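Local coordinates for protein Esterase/lipase (Uncultured bacterium, PDB 3K6K) that probably hydrolyses carboxylic ester bonds, as an esterase or lipase of the alpha/beta hydrolase fold related to hormone-sensitive lipase, at residues 184-189 against 255-260; 71-76 against 112-117; 180-185 against 301-306. All coordinates share one frame; numbering follows the deposited sequence.

Contact 1 of 3, residues 184-189 against 255-260; sequences LSPFVD and SDSTTL. With SO4 (sulfate ion), chain I.
The F187 ring and the D256 carboxylate are nearly coplanar neighbours, planes 16° apart; OD1 of D256 lies at the ring's edge, 3.7 Å from CD2 of F187, so neither flat group covers a face of the other. One face of the carboxylate is turned to the backbone of the loop, and two amides approach OD1 from that face. V188 N is the straighter donor, 2.5 Å from D256 OD1 with an N-H...O angle of 172°, on the anti side and 27° out of plane. D189 N reaches the same OD1 at 3.0 Å, more bent and from well above the plane. In the alpha/beta hydrolase fold this joins the loop leaving strand 180-184 to helix 254-266; S185 OG, hydrogen-bonded to E251, belongs to the surroundings of a probable Ser-His-Glu triad. The first torsion of D256 sets CG anti to the carbonyl carbon and carries the carboxylate to the loop. V188 CG2 passes alongside D256 CB at 3.4 Å, the two chains pointing opposite ways. Beside P186, whose CD lies 3.2 Å from S257 OG, a water accepts from that hydroxyl and donates to P186 O.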
# COMPACT_ATOMS: atom_id res chain seq x y z
N LEU A 184 11.70 -4.73 -0.59
CA LEU A 184 11.22 -5.51 -1.73
C LEU A 184 10.83 -6.86 -1.12
O LEU A 184 11.73 -7.58 -0.64
CB LEU A 184 12.40 -5.62 -2.73
CG LEU A 184 12.64 -4.56 -3.81
CD1 LEU A 184 11.97 -3.20 -3.57
CD2 LEU A 184 14.10 -4.40 -4.32
N SER A 185 9.53 -7.19 -1.05
CA SER A 185 9.04 -8.46 -0.50
C SER A 185 9.65 -8.75 0.89
O SER A 185 10.22 -9.85 1.10
CB SER A 185 9.42 -9.64 -1.41
OG SER A 185 8.79 -9.59 -2.70
N PRO A 186 9.52 -7.81 1.85
CA PRO A 186 10.21 -7.97 3.11
C PRO A 186 9.80 -9.21 3.92
O PRO A 186 8.62 -9.59 3.96
CB PRO A 186 9.88 -6.66 3.86
CG PRO A 186 8.73 -6.11 3.22
CD PRO A 186 8.65 -6.62 1.83
N PHE A 187 10.79 -9.87 4.53
CA PHE A 187 10.54 -11.05 5.41
C PHE A 187 10.55 -10.51 6.82
O PHE A 187 11.61 -10.17 7.35
CB PHE A 187 11.65 -12.09 5.19
CG PHE A 187 11.46 -13.40 5.96
CD1 PHE A 187 12.54 -14.22 6.20
CD2 PHE A 187 10.19 -13.84 6.38
CE1 PHE A 187 12.40 -15.40 6.87
CE2 PHE A 187 10.03 -15.03 7.00
CZ PHE A 187 11.14 -15.83 7.25
N VAL A 188 9.38 -10.38 7.44
CA VAL A 188 9.30 -9.64 8.66
C VAL A 188 8.51 -10.33 9.74
O VAL A 188 8.31 -9.75 10.81
CB VAL A 188 8.74 -8.22 8.44
CG1 VAL A 188 9.83 -7.34 7.92
CG2 VAL A 188 7.52 -8.23 7.52
N ASP A 189 8.07 -11.55 9.48
CA ASP A 189 7.39 -12.33 10.51
C ASP A 189 7.87 -13.76 10.52
O ASP A 189 7.27 -14.60 9.86
CB ASP A 189 5.90 -12.33 10.28
CG ASP A 189 5.13 -12.90 11.48
OD1 ASP A 189 3.90 -12.75 11.52
OD2 ASP A 189 5.76 -13.49 12.38
N SER A 255 1.47 -11.42 3.30
CA SER A 255 0.86 -10.83 4.49
C SER A 255 1.95 -10.14 5.34
O SER A 255 1.60 -9.38 6.22
CB SER A 255 0.02 -11.83 5.29
OG SER A 255 -1.02 -12.40 4.50
N ASP A 256 3.24 -10.40 5.06
CA ASP A 256 4.33 -9.65 5.72
C ASP A 256 4.31 -8.15 5.32
O ASP A 256 4.44 -7.23 6.16
CB ASP A 256 5.74 -10.22 5.41
CG ASP A 256 6.15 -11.43 6.32
OD1 ASP A 256 7.34 -11.57 6.60
OD2 ASP A 256 5.33 -12.24 6.78
N SER A 257 4.16 -7.94 4.02
CA SER A 257 4.00 -6.62 3.46
C SER A 257 2.75 -5.91 3.93
O SER A 257 2.85 -4.78 4.40
CB SER A 257 4.09 -6.65 1.93
OG SER A 257 5.43 -6.87 1.54
N THR A 258 1.59 -6.53 3.80
CA THR A 258 0.36 -5.89 4.20
C THR A 258 0.37 -5.70 5.72
O THR A 258 -0.11 -4.66 6.26
CB THR A 258 -0.90 -6.72 3.81
OG1 THR A 258 -0.83 -7.96 4.51
CG2 THR A 258 -0.88 -7.08 2.49
N THR A 259 0.91 -6.67 6.45
CA THR A 259 0.93 -6.55 7.93
C THR A 259 1.88 -5.52 8.49
O THR A 259 1.51 -4.76 9.40
CB THR A 259 1.15 -7.86 8.67
OG1 THR A 259 0.14 -8.78 8.26
CG2 THR A 259 0.97 -7.66 10.23
N LEU A 260 3.09 -5.50 7.97
CA LEU A 260 3.96 -4.38 8.28
C LEU A 260 3.34 -3.03 7.92
O LEU A 260 3.61 -2.00 8.59
CB LEU A 260 5.25 -4.52 7.51
CG LEU A 260 6.63 -4.00 7.96
CD1 LEU A 260 7.32 -3.20 6.82
CD2 LEU A 260 6.78 -3.36 9.37
S SO4 I . -3.38 -8.18 6.99
O1 SO4 I . -2.58 -8.91 6.00
O2 SO4 I . -4.74 -8.74 6.96
O3 SO4 I . -2.73 -8.31 8.31
O4 SO4 I . -3.54 -6.76 6.67
O HOH W 1 6.60 -9.33 2.02
O HOH W 2 5.48 -14.74 7.68

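Contact 2 of 3, residues 71-76 against 112-117; sequences IRQATD and ATLWSL
R72 and W115 are cross-strand neighbours on one face of an antiparallel strand pair, 68-74 with 113-117, near one end of the mixed sheet of the alpha/beta hydrolase fold; the short segments' axes run at 157° and approach to 4.6 Å. Four backbone hydrogen bonds set the register, two in the I71-S116 pair and two in the Q73-L114 pair. Both bonds of the latter pair, L114 N to Q73 O and Q73 N to L114 O, are 2.7 Å long. Between these pairs, R72 and W115 form a non-hydrogen-bonded pair, and R72 CA makes a CA-H...O contact with L114 O at 3.3 Å.

The apolar interaction on that face is a CH-pi contact: R72 CD sits 3.6 Å from the centroid of the six-membered ring of W115, 18° off its normal. The R72 chain leaves opposite its own amide nitrogen, which lets it run along the indole, and its guanidinium is turned 58° from the ring plane. T113 CG2 adds a contact to R72 CG at 3.6 Å. Replacing W115 by an alanine would probably strip R72 of the aromatic surface under its CD and leave H82, the partner of the indole NE1, without that hydrogen bond.

On the other face, the extended Q73 side chain lies beside L114, its CD 3.7 Å from L114 CD2, while its NE2 is hydrogen-bonded to T103 OG1 of helix 96-110. A water accepts from S116 OG at 2.6 Å and donates to Q73 OE1 at 3.2 Å.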
# COMPACT_ATOMS: atom_id res chain seq x y z
N ILE A 71 30.29 -4.10 -1.34
CA ILE A 71 30.57 -3.69 -2.68
C ILE A 71 29.87 -2.36 -2.90
O ILE A 71 28.63 -2.29 -2.86
CB ILE A 71 30.09 -4.72 -3.73
CG1 ILE A 71 30.79 -6.05 -3.54
CG2 ILE A 71 30.25 -4.16 -5.17
CD1 ILE A 71 30.21 -7.14 -4.51
N ARG A 72 30.66 -1.31 -3.10
CA ARG A 72 30.16 0.00 -3.40
C ARG A 72 29.96 0.09 -4.89
O ARG A 72 30.77 -0.47 -5.66
CB ARG A 72 31.18 1.04 -2.91
CG ARG A 72 30.74 2.47 -3.05
CD ARG A 72 31.73 3.48 -2.47
NE ARG A 72 32.75 3.88 -3.43
CZ ARG A 72 34.05 3.81 -3.19
NH1 ARG A 72 34.48 3.36 -2.00
NH2 ARG A 72 34.92 4.19 -4.13
N GLN A 73 28.89 0.77 -5.31
CA GLN A 73 28.41 0.70 -6.68
C GLN A 73 27.88 2.06 -7.08
O GLN A 73 27.07 2.69 -6.34
CB GLN A 73 27.28 -0.37 -6.81
CG GLN A 73 27.56 -1.69 -6.09
CD GLN A 73 26.46 -2.76 -6.15
OE1 GLN A 73 26.42 -3.64 -5.27
NE2 GLN A 73 25.64 -2.75 -7.18
N ALA A 74 28.30 2.51 -8.25
CA ALA A 74 27.94 3.83 -8.75
C ALA A 74 28.45 4.08 -10.18
O ALA A 74 29.47 3.49 -10.63
CB ALA A 74 28.49 4.88 -7.84
N THR A 75 27.79 4.97 -10.87
CA THR A 75 28.33 5.58 -12.03
C THR A 75 29.23 6.77 -11.68
O THR A 75 29.13 7.38 -10.66
CB THR A 75 27.26 6.08 -13.01
OG1 THR A 75 26.43 7.06 -12.39
CG2 THR A 75 26.46 4.99 -13.52
N ASP A 76 30.12 7.05 -12.61
CA ASP A 76 30.83 8.28 -12.80
C ASP A 76 29.90 9.49 -12.64
O ASP A 76 30.28 10.51 -12.11
CB ASP A 76 31.40 8.22 -14.21
CG ASP A 76 32.41 9.26 -14.48
OD1 ASP A 76 32.36 9.78 -15.59
OD2 ASP A 76 33.25 9.56 -13.63
N ALA A 112 22.80 7.32 -7.52
CA ALA A 112 23.27 7.19 -6.18
C ALA A 112 24.52 6.31 -6.12
O ALA A 112 24.86 5.54 -7.06
CB ALA A 112 22.17 6.57 -5.30
N THR A 113 25.17 6.39 -4.97
CA THR A 113 26.18 5.47 -4.63
C THR A 113 25.52 4.45 -3.73
O THR A 113 25.01 4.77 -2.67
CB THR A 113 27.36 6.17 -3.93
OG1 THR A 113 27.86 7.20 -4.79
CG2 THR A 113 28.47 5.19 -3.59
N LEU A 114 25.56 3.19 -4.14
CA LEU A 114 24.91 2.17 -3.37
C LEU A 114 26.01 1.32 -2.73
O LEU A 114 27.01 1.04 -3.35
CB LEU A 114 23.99 1.37 -4.29
CG LEU A 114 23.25 0.18 -3.70
CD1 LEU A 114 21.89 -0.04 -4.43
CD2 LEU A 114 24.13 -1.06 -3.82
N TRP A 115 25.81 0.90 -1.50
CA TRP A 115 26.80 0.18 -0.73
C TRP A 115 26.05 -1.08 -0.38
O TRP A 115 25.18 -1.03 0.48
CB TRP A 115 27.08 0.89 0.59
CG TRP A 115 27.64 2.28 0.43
CD1 TRP A 115 26.96 3.39 0.04
CD2 TRP A 115 29.01 2.69 0.65
NE1 TRP A 115 27.80 4.47 0.01
CE2 TRP A 115 29.06 4.07 0.38
CE3 TRP A 115 30.19 2.01 1.05
CZ2 TRP A 115 30.27 4.82 0.47
CZ3 TRP A 115 31.38 2.74 1.17
CH2 TRP A 115 31.42 4.15 0.88
N SER A 116 26.37 -2.19 -1.04
CA SER A 116 25.69 -3.44 -0.79
C SER A 116 26.43 -4.23 0.27
O SER A 116 27.57 -4.72 0.07
CB SER A 116 25.46 -4.23 -2.10
OG SER A 116 24.77 -5.45 -1.83
N LEU A 117 25.80 -4.34 1.43
CA LEU A 117 26.51 -4.82 2.58
C LEU A 117 26.68 -6.31 2.54
O LEU A 117 25.74 -6.98 2.25
CB LEU A 117 25.78 -4.43 3.85
CG LEU A 117 26.60 -4.67 5.09
CD1 LEU A 117 27.54 -3.46 5.25
CD2 LEU A 117 25.73 -4.90 6.33
O HOH W 3 24.57 -6.07 -4.37
O HOH W 4 25.30 5.56 -9.85

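Contact 3 of 3, residues 180-185 against 301-306; sequences GLVMLS and CHWISA
V182 meets W303 where helix 291-305 packs on the central sheet of the alpha/beta hydrolase fold, against strand 180-184. The short segments run nearly antiparallel, at 166°, with axes 9.9 Å apart, a separation bridged by side chains, with no hydrogen bond between the segments. The W303 side chain swings away from its own amide nitrogen (chi1 -165°), and chi2 at 86° turns the ring so that the six-membered end of the indole reaches the strand. V182 CG2 comes obliquely onto that end, 3.6 Å from W303 CZ3. At the far corner of the ring, W303 CH2 lies 4.0 Å from G180 CA and 3.9 Å from L181 O; a side chain at G180 would be directed at the indole, and its first carbon would clash with CH2. The pyrrole NE1 is satisfied by E272 of the outermost strand 271-276, beyond 243-248, and R307 makes a cation-pi contact with the ring. The I304 side chain starts out across the line to the strand, but its extended chain brings its end nearer and also onto I152 of strand 151-156. V182 CG2 touches both helix residues, with I304 CG1 at 3.9 Å.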
# COMPACT_ATOMS: atom_id res chain seq x y z
N GLY A 180 14.63 7.61 4.14
CA GLY A 180 13.55 6.62 3.86
C GLY A 180 13.97 5.14 3.92
O GLY A 180 15.15 4.81 3.97
N LEU A 181 13.01 4.24 3.95
CA LEU A 181 13.27 2.85 3.93
C LEU A 181 12.60 2.27 2.67
O LEU A 181 11.36 2.45 2.52
CB LEU A 181 12.67 2.22 5.20
CG LEU A 181 13.14 2.77 6.57
CD1 LEU A 181 12.25 2.35 7.69
CD2 LEU A 181 14.56 2.34 6.90
N VAL A 182 13.35 1.60 1.77
CA VAL A 182 12.73 0.75 0.73
C VAL A 182 12.82 -0.75 0.99
O VAL A 182 13.88 -1.28 1.35
CB VAL A 182 13.27 1.04 -0.63
CG1 VAL A 182 12.47 0.27 -1.70
CG2 VAL A 182 13.20 2.55 -0.92
N MET A 183 11.72 -1.48 0.80
CA MET A 183 11.69 -2.93 1.06
C MET A 183 11.00 -3.74 -0.06
O MET A 183 9.87 -3.48 -0.43
CB MET A 183 11.03 -3.25 2.42
CG MET A 183 11.76 -2.64 3.62
SD MET A 183 10.74 -2.80 5.10
CE MET A 183 9.88 -1.24 5.08
N LEU A 184 11.70 -4.73 -0.59
CA LEU A 184 11.22 -5.51 -1.73
C LEU A 184 10.83 -6.86 -1.12
O LEU A 184 11.73 -7.58 -0.64
CB LEU A 184 12.40 -5.62 -2.73
CG LEU A 184 12.64 -4.56 -3.81
CD1 LEU A 184 11.97 -3.20 -3.57
CD2 LEU A 184 14.10 -4.40 -4.32
N SER A 185 9.53 -7.19 -1.05
CA SER A 185 9.04 -8.46 -0.50
C SER A 185 9.65 -8.75 0.89
O SER A 185 10.22 -9.85 1.10
CB SER A 185 9.42 -9.64 -1.41
OG SER A 185 8.79 -9.59 -2.70
N CYS A 301 13.15 4.06 -7.80
CA CYS A 301 14.19 5.07 -7.98
C CYS A 301 13.57 6.45 -7.97
O CYS A 301 14.11 7.35 -7.34
CB CYS A 301 15.07 4.80 -9.23
SG CYS A 301 16.21 3.38 -8.95
N HIS A 302 12.44 6.62 -8.64
CA HIS A 302 11.76 7.89 -8.58
C HIS A 302 11.49 8.24 -7.09
O HIS A 302 11.74 9.38 -6.63
CB HIS A 302 10.46 7.82 -9.38
CG HIS A 302 9.88 9.16 -9.71
ND1 HIS A 302 10.28 9.90 -10.81
CD2 HIS A 302 8.92 9.90 -9.10
CE1 HIS A 302 9.60 11.03 -10.86
NE2 HIS A 302 8.77 11.06 -9.83
N TRP A 303 11.00 7.26 -6.33
CA TRP A 303 10.72 7.47 -4.94
C TRP A 303 11.99 7.89 -4.26
O TRP A 303 12.01 8.88 -3.51
CB TRP A 303 10.23 6.20 -4.32
CG TRP A 303 9.60 6.39 -2.98
CD1 TRP A 303 8.25 6.71 -2.72
CD2 TRP A 303 10.21 6.20 -1.71
NE1 TRP A 303 8.05 6.77 -1.35
CE2 TRP A 303 9.23 6.45 -0.72
CE3 TRP A 303 11.48 5.84 -1.31
CZ2 TRP A 303 9.51 6.31 0.66
CZ3 TRP A 303 11.75 5.74 0.03
CH2 TRP A 303 10.77 5.96 1.01
N ILE A 304 13.05 7.13 -4.49
CA ILE A 304 14.24 7.39 -3.77
C ILE A 304 14.69 8.79 -4.10
O ILE A 304 14.88 9.61 -3.22
CB ILE A 304 15.36 6.37 -4.04
CG1 ILE A 304 15.11 5.09 -3.25
CG2 ILE A 304 16.74 6.95 -3.61
CD1 ILE A 304 15.97 3.93 -3.70
N SER A 305 14.83 9.07 -5.39
CA SER A 305 15.54 10.26 -5.78
C SER A 305 14.68 11.51 -5.59
O SER A 305 15.13 12.61 -5.93
CB SER A 305 16.09 10.11 -7.22
OG SER A 305 15.26 10.81 -8.12
N ALA A 306 13.49 11.36 -5.02
CA ALA A 306 12.64 12.49 -4.67
C ALA A 306 12.48 12.71 -3.14
O ALA A 306 11.70 13.56 -2.72
CB ALA A 306 11.30 12.36 -5.33

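In the fold
Along the chain, contact 2 closes before contacts 1 and 3 open, those two sharing L184 and S185. Contacts 2 and 3 both reach the eight-stranded sheet: contact 2 joins strand 68-74 to 113-117 near one end, while contact 3 packs helix 291-305 on the more central strand 180-184. Contact 1 follows at the end of that strand, where its loop meets helix 254-266. Centres of contacts 1 and 3 are about 15 Å apart, yet they touch through L260 CD1 and M183 CE at 3.7 Å. Contacts 1 and 2 lie about 26 Å apart between centres, on opposite sides of the chain's centre. Strand 180-184 thus links helix packing to the loop beside the probable catalytic residues.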